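Local coordinates for aromatic-L-amino-acid decarboxylase (Catharanthus roseus, PDB 6EEW), which catalyses the decarboxylation of L-tryptophan to tryptamine and of 5-hydroxy-L-tryptophan to serotonin, with pyridoxal 5'-phosphate as cofactor, at residues A[98-103]-A[454-459]; A[441-446]-A[464-469]; A[447-452]-A[487-492]. One frame throughout, in Å; residues are numbered along the deposited sequence.

Interaction 1: A[98-103]-A[454-459]; sequences YAFFPA and RVYMTH. With TRP (tryptophan), chain E.
F100 is held between the bound tryptophan and T458 where two loops meet in this group II decarboxylase, a pyridoxal-phosphate enzyme of the aminotransferase-like fold. With F101 it lines the tryptophan pocket, and P102 binds L-tryptophan. CB and CG of F100 lie against the ligand, CG 3.7 Å from CB of the tryptophan, and CD1 stays beside the same backbone end. Further out, CE2 and CZ reach Y456 OH at 3.8 Å each. T458 CG2 covers one face of the ring, 3.9 Å from its centroid, near CE1, CE2 and CZ, with CZ closest at 3.7 Å. F124 of the second subunit meets this ring edge-to-face, so a flat phenylalanine suits the meeting of ligand, loop and dimer interface. Threonine fits because its branches divide the work: with chi1 at 52°, OG1 accepts a nearly straight bond from F100 N while CG2 goes to the ring. The small CB of A99 makes a CH-pi contact over the face of the Y456 ring, 3.8 Å from its centroid. V455 CG2 lies in plane at the edge of the Y98 ring, 3.5 Å from CD2. The Y98 backbone is pinned by a 2.8 Å hydrogen bond from its N to Y456 O.

Interaction 2: A[441-446]-A[464-469]; sequences VNKKLL and GIYMLR
Y466 and K443 make the one contact with a charge in it. The lysine chain starts out across the hydroxyl end of the tyrosine, CG lying 3.4 Å from Y466 OH, then bends at chi3 and chi4 and doubles back so that NZ comes to 4.0 Å from the ring centroid. The ammonium group stands off-centre, 32° from the ring normal, and its cation-pi contact leans toward CE2 and CD2. A lysine suits this partly exposed position because its long methylene chain can pack on the tyrosine while its charge stays by the ring; E439 offers NZ a further, weak ion pair at long range.

The other contacts are van der Waals packing. N442 CB lies against both inward-facing side chains of the strand, 3.7 Å from Y466 CD1 and 3.8 Å from L468 CD1. Its buried amide is satisfied from outside, OD1 accepting from L429 N and ND2 donating to V438 O, which explains an asparagine in such a setting. L446 packs CD2 on the hydroxyl oxygen of Y466 at 3.5 Å. The long tyrosine thus spans the gap to the helix, giving N442 and L446 a surface and K443 a pi system. Branched L468 serves two partners at once: CD1 goes to N442 and CD2 meets L445 CD2 at 4.0 Å.

Y466 and L468 both direct their CB toward the helix, whereas M467 between them points to the other face. The short segments run almost parallel, at 22° with axes 8.5 Å apart, an arrangement of helix packed on sheet. Strand 465-471 lies between 424-429 and 459-462 in the antiparallel sheet; helix 438-451 covers it, and L445 reaches on to L492 and T493 of helix 479-496.

Interaction 3: A[447-452]-A[487-492]; sequences DMLNST and DLIQKL
L492 and L449 press together most closely, with L492 CD1 only 3.4 Å from L449 CD2, a tighter approach than carbon pairs usually make. The same CD2 of L449 also touches I489 CG1 at 3.6 Å and L488 CD2 at 4.1 Å, so a single methyl group meets three side chains of the partner. L449 CB does not point straight at the other helix, but the torsions (chi1 -73°, chi2 166°) turn the end of the side chain toward it. Branched leucines suit such a place: each offers two methyls, and L492 shares its own between L449 and M448. The two helices, 438-451 and 479-496, belong to the alpha/beta C-terminal part of this decarboxylase, and the short segments cross at 127° with axes 10.2 Å apart. Here M448 slides past L492 in the opposite direction; its unbranched chain bends at chi3, bringing CE to 3.9 Å from L492 CD2. Such a flexible thioether can fit along a neighbour at this partly exposed position. T452 and L488 approach tip to tip, and V455 lies against both L449 and L488. Between T452 OG1 and L488 CD2 the distance is 4.0 Å.

Overall arrangement
Interactions 2 and 3 share helix 438-451, their centres 12 Å apart: L445 CD1 packs on L492 CB at 3.8 Å, continuing one apolar layer into the next. The loop 454-459 of interaction 1 runs alongside this helix, M457 N bonding to N450 OD1 at 2.8 Å. R469, whose CB points away from the helix, is the arm of interaction 2 that approaches the pocket: NH2 is 2.6 Å from F100 O, a probable hydrogen bond, and it also bonds to T262 O. T262 lines the tryptophan pocket and, by similarity, binds the cofactor. Interaction 1 touches the ligand directly; the L446 side chain, on the packing side of interaction 2, is about 13 Å away.

Interaction 1: A[98-103]-A[454-459]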
loop_
_atom_site.group_PDB
_atom_site.type_symbol
_atom_site.label_atom_id
_atom_site.label_comp_id
_atom_site.label_asym_id
_atom_site.label_seq_id
_atom_site.Cartn_x
_atom_site.Cartn_y
_atom_site.Cartn_z
ATOM N N TYR A 98 -22.691 -8.870 -6.475
ATOM C CA TYR A 98 -22.946 -7.730 -7.356
ATOM C C TYR A 98 -22.879 -6.408 -6.604
ATOM O O TYR A 98 -23.440 -5.408 -7.068
ATOM C CB TYR A 98 -24.314 -7.842 -8.041
ATOM C CG TYR A 98 -24.551 -9.159 -8.732
ATOM C CD1 TYR A 98 -24.033 -9.410 -9.992
ATOM C CD2 TYR A 98 -25.300 -10.152 -8.126
ATOM C CE1 TYR A 98 -24.239 -10.624 -10.618
ATOM C CE2 TYR A 98 -25.514 -11.364 -8.747
ATOM C CZ TYR A 98 -24.985 -11.593 -9.991
ATOM O OH TYR A 98 -25.199 -12.800 -10.610
ATOM N N ALA A 99 -22.220 -6.386 -5.451
ATOM C CA ALA A 99 -22.166 -5.211 -4.598
ATOM C C ALA A 99 -21.045 -4.265 -5.023
ATOM O O ALA A 99 -20.131 -4.627 -5.766
ATOM C CB ALA A 99 -21.967 -5.637 -3.146
ATOM N N PHE A 100 -21.148 -3.023 -4.562
ATOM C CA PHE A 100 -20.118 -2.020 -4.790
ATOM C C PHE A 100 -19.633 -2.031 -6.232
ATOM O O PHE A 100 -20.396 -1.728 -7.158
ATOM C CB PHE A 100 -18.962 -2.248 -3.816
ATOM C CG PHE A 100 -19.410 -2.429 -2.386
ATOM C CD1 PHE A 100 -19.796 -1.338 -1.618
ATOM C CD2 PHE A 100 -19.457 -3.692 -1.815
ATOM C CE1 PHE A 100 -20.224 -1.501 -0.284
ATOM C CE2 PHE A 100 -19.882 -3.865 -0.492
ATOM C CZ PHE A 100 -20.261 -2.765 0.271
ATOM N N PHE A 101 -18.352 -2.324 -6.421
ATOM C CA PHE A 101 -17.747 -2.629 -7.702
ATOM C C PHE A 101 -17.020 -3.952 -7.555
ATOM O O PHE A 101 -16.320 -4.159 -6.564
ATOM C CB PHE A 101 -16.735 -1.568 -8.156
ATOM C CG PHE A 101 -17.351 -0.320 -8.714
ATOM C CD1 PHE A 101 -18.473 -0.385 -9.518
ATOM C CD2 PHE A 101 -16.784 0.920 -8.455
ATOM C CE1 PHE A 101 -19.031 0.757 -10.036
ATOM C CE2 PHE A 101 -17.340 2.065 -8.968
ATOM C CZ PHE A 101 -18.469 1.983 -9.765
ATOM N N PRO A 102 -17.138 -4.844 -8.524
ATOM C CA PRO A 102 -16.417 -6.116 -8.434
ATOM C C PRO A 102 -14.910 -5.905 -8.421
ATOM O O PRO A 102 -14.384 -4.939 -8.976
ATOM C CB PRO A 102 -16.864 -6.868 -9.691
ATOM C CG PRO A 102 -17.339 -5.792 -10.634
ATOM C CD PRO A 102 -17.919 -4.720 -9.770
ATOM N N ALA A 103 -14.213 -6.825 -7.776
ATOM C CA ALA A 103 -12.757 -6.851 -7.797
ATOM C C ALA A 103 -12.372 -8.041 -8.662
ATOM O O ALA A 103 -12.323 -9.180 -8.186
ATOM C CB ALA A 103 -12.182 -6.943 -6.387
ATOM N N ARG A 454 -28.097 -16.113 -1.744
ATOM C CA ARG A 454 -27.771 -16.445 -3.123
ATOM C C ARG A 454 -27.390 -15.230 -3.957
ATOM O O ARG A 454 -27.188 -15.372 -5.164
ATOM C CB ARG A 454 -28.934 -17.172 -3.800
ATOM C CG ARG A 454 -29.333 -18.486 -3.170
ATOM C CD ARG A 454 -30.575 -19.042 -3.872
ATOM N NE ARG A 454 -30.307 -19.333 -5.282
ATOM C CZ ARG A 454 -30.049 -20.542 -5.773
ATOM N NH1 ARG A 454 -30.030 -21.605 -4.975
ATOM N NH2 ARG A 454 -29.811 -20.692 -7.071
ATOM N N VAL A 455 -27.304 -14.046 -3.353
ATOM C CA VAL A 455 -26.952 -12.831 -4.078
ATOM C C VAL A 455 -26.577 -11.771 -3.058
ATOM O O VAL A 455 -27.063 -11.782 -1.925
ATOM C CB VAL A 455 -28.111 -12.359 -4.995
ATOM C CG1 VAL A 455 -29.365 -12.097 -4.190
ATOM C CG2 VAL A 455 -27.714 -11.099 -5.742
ATOM N N TYR A 456 -25.696 -10.858 -3.460
ATOM C CA TYR A 456 -25.373 -9.682 -2.663
ATOM C C TYR A 456 -25.422 -8.463 -3.566
ATOM O O TYR A 456 -24.659 -8.376 -4.536
ATOM C CB TYR A 456 -23.992 -9.805 -2.011
ATOM C CG TYR A 456 -23.644 -8.656 -1.087
ATOM C CD1 TYR A 456 -24.636 -7.947 -0.414
ATOM C CD2 TYR A 456 -22.322 -8.279 -0.885
ATOM C CE1 TYR A 456 -24.317 -6.888 0.441
ATOM C CE2 TYR A 456 -21.994 -7.222 -0.037
ATOM C CZ TYR A 456 -22.996 -6.530 0.623
ATOM O OH TYR A 456 -22.679 -5.486 1.469
ATOM N N MET A 457 -26.275 -7.506 -3.213
ATOM C CA MET A 457 -26.354 -6.222 -3.890
ATOM C C MET A 457 -26.397 -5.143 -2.829
ATOM O O MET A 457 -26.981 -5.340 -1.757
ATOM C CB MET A 457 -27.593 -6.093 -4.794
ATOM C CG MET A 457 -27.695 -7.134 -5.882
ATOM S SD MET A 457 -29.350 -7.248 -6.605
ATOM C CE MET A 457 -29.765 -5.533 -6.893
ATOM N N THR A 458 -25.751 -4.020 -3.119
ATOM C CA THR A 458 -25.901 -2.824 -2.308
ATOM C C THR A 458 -26.857 -1.842 -2.976
ATOM O O THR A 458 -27.305 -2.023 -4.113
ATOM C CB THR A 458 -24.552 -2.155 -2.029
ATOM O OG1 THR A 458 -23.844 -1.950 -3.256
ATOM C CG2 THR A 458 -23.721 -3.002 -1.075
ATOM N N HIS A 459 -27.182 -0.804 -2.225
ATOM C CA HIS A 459 -28.107 0.243 -2.603
ATOM C C HIS A 459 -27.329 1.540 -2.737
ATOM O O HIS A 459 -26.118 1.590 -2.507
ATOM C CB HIS A 459 -29.214 0.379 -1.554
ATOM C CG HIS A 459 -28.770 1.074 -0.303
ATOM N ND1 HIS A 459 -28.930 2.429 -0.106
ATOM C CD2 HIS A 459 -28.146 0.609 0.804
ATOM C CE1 HIS A 459 -28.440 2.764 1.072
ATOM N NE2 HIS A 459 -27.955 1.679 1.643
HETATM N N TRP E . -16.742 1.902 -4.819
HETATM C CA TRP E . -17.437 1.115 -3.813
HETATM C C TRP E . -17.686 1.915 -2.537
HETATM O O TRP E . -17.025 1.705 -1.518
HETATM C CB TRP E . -16.645 -0.160 -3.508
HETATM C CG TRP E . -15.151 0.022 -3.349
HETATM C CD1 TRP E . -14.505 1.037 -2.707
HETATM C CD2 TRP E . -14.121 -0.851 -3.855
HETATM N NE1 TRP E . -13.140 0.853 -2.784
HETATM C CE2 TRP E . -12.882 -0.298 -3.480
HETATM C CE3 TRP E . -14.133 -2.043 -4.588
HETATM C CZ2 TRP E . -11.670 -0.893 -3.811
HETATM C CZ3 TRP E . -12.929 -2.634 -4.916
HETATM C CH2 TRP E . -11.715 -2.060 -4.528
HETATM O OXT TRP E . -18.566 2.784 -2.491
#

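Interaction 2: A[441-446]-A[464-469]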
loop_
_atom_site.group_PDB
_atom_site.type_symbol
_atom_site.label_atom_id
_atom_site.label_comp_id
_atom_site.label_asym_id
_atom_site.label_seq_id
_atom_site.Cartn_x
_atom_site.Cartn_y
_atom_site.Cartn_z
ATOM N N VAL A 441 -40.278 0.182 0.263
ATOM C CA VAL A 441 -40.539 -0.974 -0.592
ATOM C C VAL A 441 -39.237 -1.479 -1.198
ATOM O O VAL A 441 -38.933 -2.680 -1.176
ATOM C CB VAL A 441 -41.560 -0.617 -1.687
ATOM C CG1 VAL A 441 -41.817 -1.824 -2.583
ATOM C CG2 VAL A 441 -42.860 -0.095 -1.079
ATOM N N ASN A 442 -38.434 -0.560 -1.729
ATOM C CA ASN A 442 -37.181 -0.979 -2.340
ATOM C C ASN A 442 -36.194 -1.486 -1.292
ATOM O O ASN A 442 -35.431 -2.427 -1.556
ATOM C CB ASN A 442 -36.595 0.189 -3.134
ATOM C CG ASN A 442 -37.326 0.426 -4.451
ATOM O OD1 ASN A 442 -37.165 -0.325 -5.415
ATOM N ND2 ASN A 442 -38.143 1.475 -4.489
ATOM N N LYS A 443 -36.211 -0.901 -0.091
ATOM C CA LYS A 443 -35.339 -1.373 0.980
ATOM C C LYS A 443 -35.698 -2.793 1.398
ATOM O O LYS A 443 -34.817 -3.633 1.619
ATOM C CB LYS A 443 -35.432 -0.413 2.164
ATOM C CG LYS A 443 -34.147 -0.263 2.950
ATOM C CD LYS A 443 -34.372 0.587 4.199
ATOM C CE LYS A 443 -35.197 1.834 3.882
ATOM N NZ LYS A 443 -34.571 2.699 2.841
ATOM N N LYS A 444 -36.996 -3.082 1.493
ATOM C CA LYS A 444 -37.439 -4.433 1.813
ATOM C C LYS A 444 -37.021 -5.416 0.730
ATOM O O LYS A 444 -36.584 -6.535 1.028
ATOM C CB LYS A 444 -38.956 -4.452 1.995
ATOM C CG LYS A 444 -39.520 -5.799 2.403
ATOM C CD LYS A 444 -38.748 -6.393 3.578
ATOM C CE LYS A 444 -39.540 -7.506 4.252
ATOM N NZ LYS A 444 -40.114 -8.465 3.266
ATOM N N LEU A 445 -37.151 -5.021 -0.539
ATOM C CA LEU A 445 -36.728 -5.910 -1.615
ATOM C C LEU A 445 -35.236 -6.211 -1.519
ATOM O O LEU A 445 -34.813 -7.371 -1.627
ATOM C CB LEU A 445 -37.060 -5.297 -2.972
ATOM C CG LEU A 445 -36.593 -6.156 -4.148
ATOM C CD1 LEU A 445 -37.289 -7.510 -4.106
ATOM C CD2 LEU A 445 -36.843 -5.449 -5.466
ATOM N N LEU A 446 -34.416 -5.173 -1.327
ATOM C CA LEU A 446 -32.979 -5.394 -1.184
ATOM C C LEU A 446 -32.667 -6.318 -0.012
ATOM O O LEU A 446 -31.830 -7.226 -0.127
ATOM C CB LEU A 446 -32.256 -4.059 -0.996
ATOM C CG LEU A 446 -30.737 -4.188 -0.799
ATOM C CD1 LEU A 446 -30.064 -4.800 -2.018
ATOM C CD2 LEU A 446 -30.075 -2.879 -0.391
ATOM N N GLY A 464 -31.830 12.252 -3.596
ATOM C CA GLY A 464 -33.020 11.939 -2.829
ATOM C C GLY A 464 -33.748 10.692 -3.267
ATOM O O GLY A 464 -34.878 10.460 -2.828
ATOM N N ILE A 465 -33.154 9.899 -4.147
ATOM C CA ILE A 465 -33.790 8.714 -4.703
ATOM C C ILE A 465 -33.031 7.502 -4.194
ATOM O O ILE A 465 -31.807 7.417 -4.362
ATOM C CB ILE A 465 -33.791 8.756 -6.239
ATOM C CG1 ILE A 465 -34.518 10.012 -6.731
ATOM C CG2 ILE A 465 -34.426 7.494 -6.808
ATOM C CD1 ILE A 465 -34.474 10.195 -8.228
ATOM N N TYR A 466 -33.755 6.573 -3.569
ATOM C CA TYR A 466 -33.203 5.298 -3.135
ATOM C C TYR A 466 -33.292 4.318 -4.299
ATOM O O TYR A 466 -34.352 4.170 -4.915
ATOM C CB TYR A 466 -33.965 4.764 -1.918
ATOM C CG TYR A 466 -33.439 3.455 -1.336
ATOM C CD1 TYR A 466 -33.749 2.230 -1.905
ATOM C CD2 TYR A 466 -32.644 3.459 -0.193
ATOM C CE1 TYR A 466 -33.270 1.043 -1.359
ATOM C CE2 TYR A 466 -32.161 2.288 0.356
ATOM C CZ TYR A 466 -32.474 1.082 -0.227
ATOM O OH TYR A 466 -31.988 -0.081 0.333
ATOM N N MET A 467 -32.178 3.665 -4.609
ATOM C CA MET A 467 -32.135 2.742 -5.730
ATOM C C MET A 467 -31.249 1.549 -5.396
ATOM O O MET A 467 -30.346 1.634 -4.555
ATOM C CB MET A 467 -31.628 3.461 -6.983
ATOM C CG MET A 467 -30.164 3.839 -6.939
ATOM S SD MET A 467 -29.820 5.214 -8.052
ATOM C CE MET A 467 -30.655 6.544 -7.185
ATOM N N LEU A 468 -31.563 0.417 -6.021
ATOM C CA LEU A 468 -30.730 -0.774 -5.997
ATOM C C LEU A 468 -29.696 -0.687 -7.111
ATOM O O LEU A 468 -29.923 -0.041 -8.138
ATOM C CB LEU A 468 -31.589 -2.027 -6.178
ATOM C CG LEU A 468 -32.531 -2.461 -5.047
ATOM C CD1 LEU A 468 -33.581 -1.414 -4.711
ATOM C CD2 LEU A 468 -33.202 -3.765 -5.442
ATOM N N ARG A 469 -28.558 -1.346 -6.907
ATOM C CA ARG A 469 -27.492 -1.399 -7.898
ATOM C C ARG A 469 -27.180 -2.845 -8.240
ATOM O O ARG A 469 -27.159 -3.715 -7.362
ATOM C CB ARG A 469 -26.212 -0.706 -7.419
ATOM C CG ARG A 469 -26.322 0.785 -7.097
ATOM C CD ARG A 469 -25.215 1.240 -6.126
ATOM N NE ARG A 469 -23.881 1.311 -6.732
ATOM C CZ ARG A 469 -23.021 0.289 -6.790
ATOM N NH1 ARG A 469 -23.349 -0.892 -6.288
ATOM N NH2 ARG A 469 -21.832 0.440 -7.353
#

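Interaction 3: A[447-452]-A[487-492]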
loop_
_atom_site.group_PDB
_atom_site.type_symbol
_atom_site.label_atom_id
_atom_site.label_comp_id
_atom_site.label_asym_id
_atom_site.label_seq_id
_atom_site.Cartn_x
_atom_site.Cartn_y
_atom_site.Cartn_z
ATOM N N ASP A 447 -33.338 -6.112 1.121
ATOM C CA ASP A 447 -33.056 -6.949 2.278
ATOM C C ASP A 447 -33.414 -8.402 1.997
ATOM O O ASP A 447 -32.650 -9.310 2.334
ATOM C CB ASP A 447 -33.786 -6.418 3.512
ATOM C CG ASP A 447 -33.125 -6.863 4.815
ATOM O OD1 ASP A 447 -33.021 -8.087 5.052
ATOM O OD2 ASP A 447 -32.679 -5.990 5.592
ATOM N N MET A 448 -34.584 -8.648 1.405
ATOM C CA MET A 448 -34.952 -10.017 1.048
ATOM C C MET A 448 -33.901 -10.641 0.134
ATOM O O MET A 448 -33.443 -11.774 0.359
ATOM C CB MET A 448 -36.326 -10.026 0.379
ATOM C CG MET A 448 -37.444 -9.473 1.245
ATOM S SD MET A 448 -39.006 -9.341 0.347
ATOM C CE MET A 448 -39.349 -11.063 -0.025
ATOM N N LEU A 449 -33.497 -9.903 -0.904
ATOM C CA LEU A 449 -32.504 -10.426 -1.834
ATOM C C LEU A 449 -31.259 -10.875 -1.091
ATOM O O LEU A 449 -30.817 -12.023 -1.222
ATOM C CB LEU A 449 -32.151 -9.364 -2.875
ATOM C CG LEU A 449 -33.218 -9.083 -3.930
ATOM C CD1 LEU A 449 -32.884 -7.801 -4.658
ATOM C CD2 LEU A 449 -33.314 -10.241 -4.908
ATOM N N ASN A 450 -30.701 -9.983 -0.272
ATOM C CA ASN A 450 -29.441 -10.296 0.395
ATOM C C ASN A 450 -29.622 -11.408 1.419
ATOM O O ASN A 450 -28.736 -12.256 1.586
ATOM C CB ASN A 450 -28.861 -9.036 1.027
ATOM C CG ASN A 450 -28.313 -8.069 -0.007
ATOM O OD1 ASN A 450 -27.851 -8.475 -1.077
ATOM N ND2 ASN A 450 -28.366 -6.784 0.302
ATOM N N SER A 451 -30.765 -11.429 2.105
ATOM C CA SER A 451 -31.050 -12.485 3.063
ATOM C C SER A 451 -31.108 -13.851 2.403
ATOM O O SER A 451 -30.898 -14.864 3.079
ATOM C CB SER A 451 -32.374 -12.197 3.769
ATOM O OG SER A 451 -32.324 -10.946 4.432
ATOM N N THR A 452 -31.391 -13.899 1.099
ATOM C CA THR A 452 -31.366 -15.177 0.391
ATOM C C THR A 452 -30.059 -15.934 0.581
ATOM O O THR A 452 -30.052 -17.171 0.588
ATOM C CB THR A 452 -31.577 -14.957 -1.103
ATOM O OG1 THR A 452 -32.879 -14.412 -1.320
ATOM C CG2 THR A 452 -31.430 -16.270 -1.859
ATOM N N ASP A 487 -34.501 -13.574 -12.208
ATOM C CA ASP A 487 -35.622 -14.427 -11.818
ATOM C C ASP A 487 -35.915 -14.293 -10.327
ATOM O O ASP A 487 -37.074 -14.151 -9.916
ATOM C CB ASP A 487 -35.321 -15.885 -12.171
ATOM C CG ASP A 487 -35.347 -16.141 -13.663
ATOM O OD1 ASP A 487 -36.074 -15.423 -14.376
ATOM O OD2 ASP A 487 -34.619 -17.049 -14.125
ATOM N N LEU A 488 -34.866 -14.320 -9.499
ATOM C CA LEU A 488 -35.048 -14.208 -8.056
ATOM C C LEU A 488 -35.648 -12.862 -7.684
ATOM O O LEU A 488 -36.521 -12.778 -6.811
ATOM C CB LEU A 488 -33.707 -14.398 -7.348
ATOM C CG LEU A 488 -33.708 -14.276 -5.818
ATOM C CD1 LEU A 488 -34.525 -15.383 -5.179
ATOM C CD2 LEU A 488 -32.296 -14.198 -5.231
ATOM N N ILE A 489 -35.153 -11.790 -8.303
ATOM C CA ILE A 489 -35.681 -10.457 -8.036
ATOM C C ILE A 489 -37.175 -10.424 -8.318
ATOM O O ILE A 489 -37.968 -9.916 -7.513
ATOM C CB ILE A 489 -34.918 -9.404 -8.859
ATOM C CG1 ILE A 489 -33.438 -9.388 -8.446
ATOM C CG2 ILE A 489 -35.575 -8.042 -8.717
ATOM C CD1 ILE A 489 -32.568 -8.431 -9.230
ATOM N N GLN A 490 -37.585 -10.995 -9.456
ATOM C CA GLN A 490 -39.003 -11.003 -9.793
ATOM C C GLN A 490 -39.804 -11.834 -8.798
ATOM O O GLN A 490 -40.911 -11.444 -8.405
ATOM C CB GLN A 490 -39.209 -11.515 -11.220
ATOM C CG GLN A 490 -38.980 -10.462 -12.293
ATOM C CD GLN A 490 -39.355 -10.945 -13.681
ATOM O OE1 GLN A 490 -38.940 -12.022 -14.116
ATOM N NE2 GLN A 490 -40.171 -10.158 -14.375
ATOM N N LYS A 491 -39.273 -12.989 -8.384
ATOM C CA LYS A 491 -39.994 -13.807 -7.408
ATOM C C LYS A 491 -40.183 -13.055 -6.098
ATOM O O LYS A 491 -41.274 -13.056 -5.515
ATOM C CB LYS A 491 -39.270 -15.130 -7.149
ATOM C CG LYS A 491 -39.997 -15.992 -6.106
ATOM C CD LYS A 491 -39.299 -17.313 -5.820
ATOM C CE LYS A 491 -37.990 -17.118 -5.067
ATOM N NZ LYS A 491 -37.400 -18.417 -4.622
ATOM N N LEU A 492 -39.118 -12.421 -5.607
ATOM C CA LEU A 492 -39.220 -11.704 -4.343
ATOM C C LEU A 492 -40.126 -10.489 -4.462
ATOM O O LEU A 492 -40.783 -10.106 -3.488
ATOM C CB LEU A 492 -37.830 -11.300 -3.854
ATOM C CG LEU A 492 -36.914 -12.483 -3.534
ATOM C CD1 LEU A 492 -35.559 -12.019 -3.006
ATOM C CD2 LEU A 492 -37.596 -13.417 -2.553
#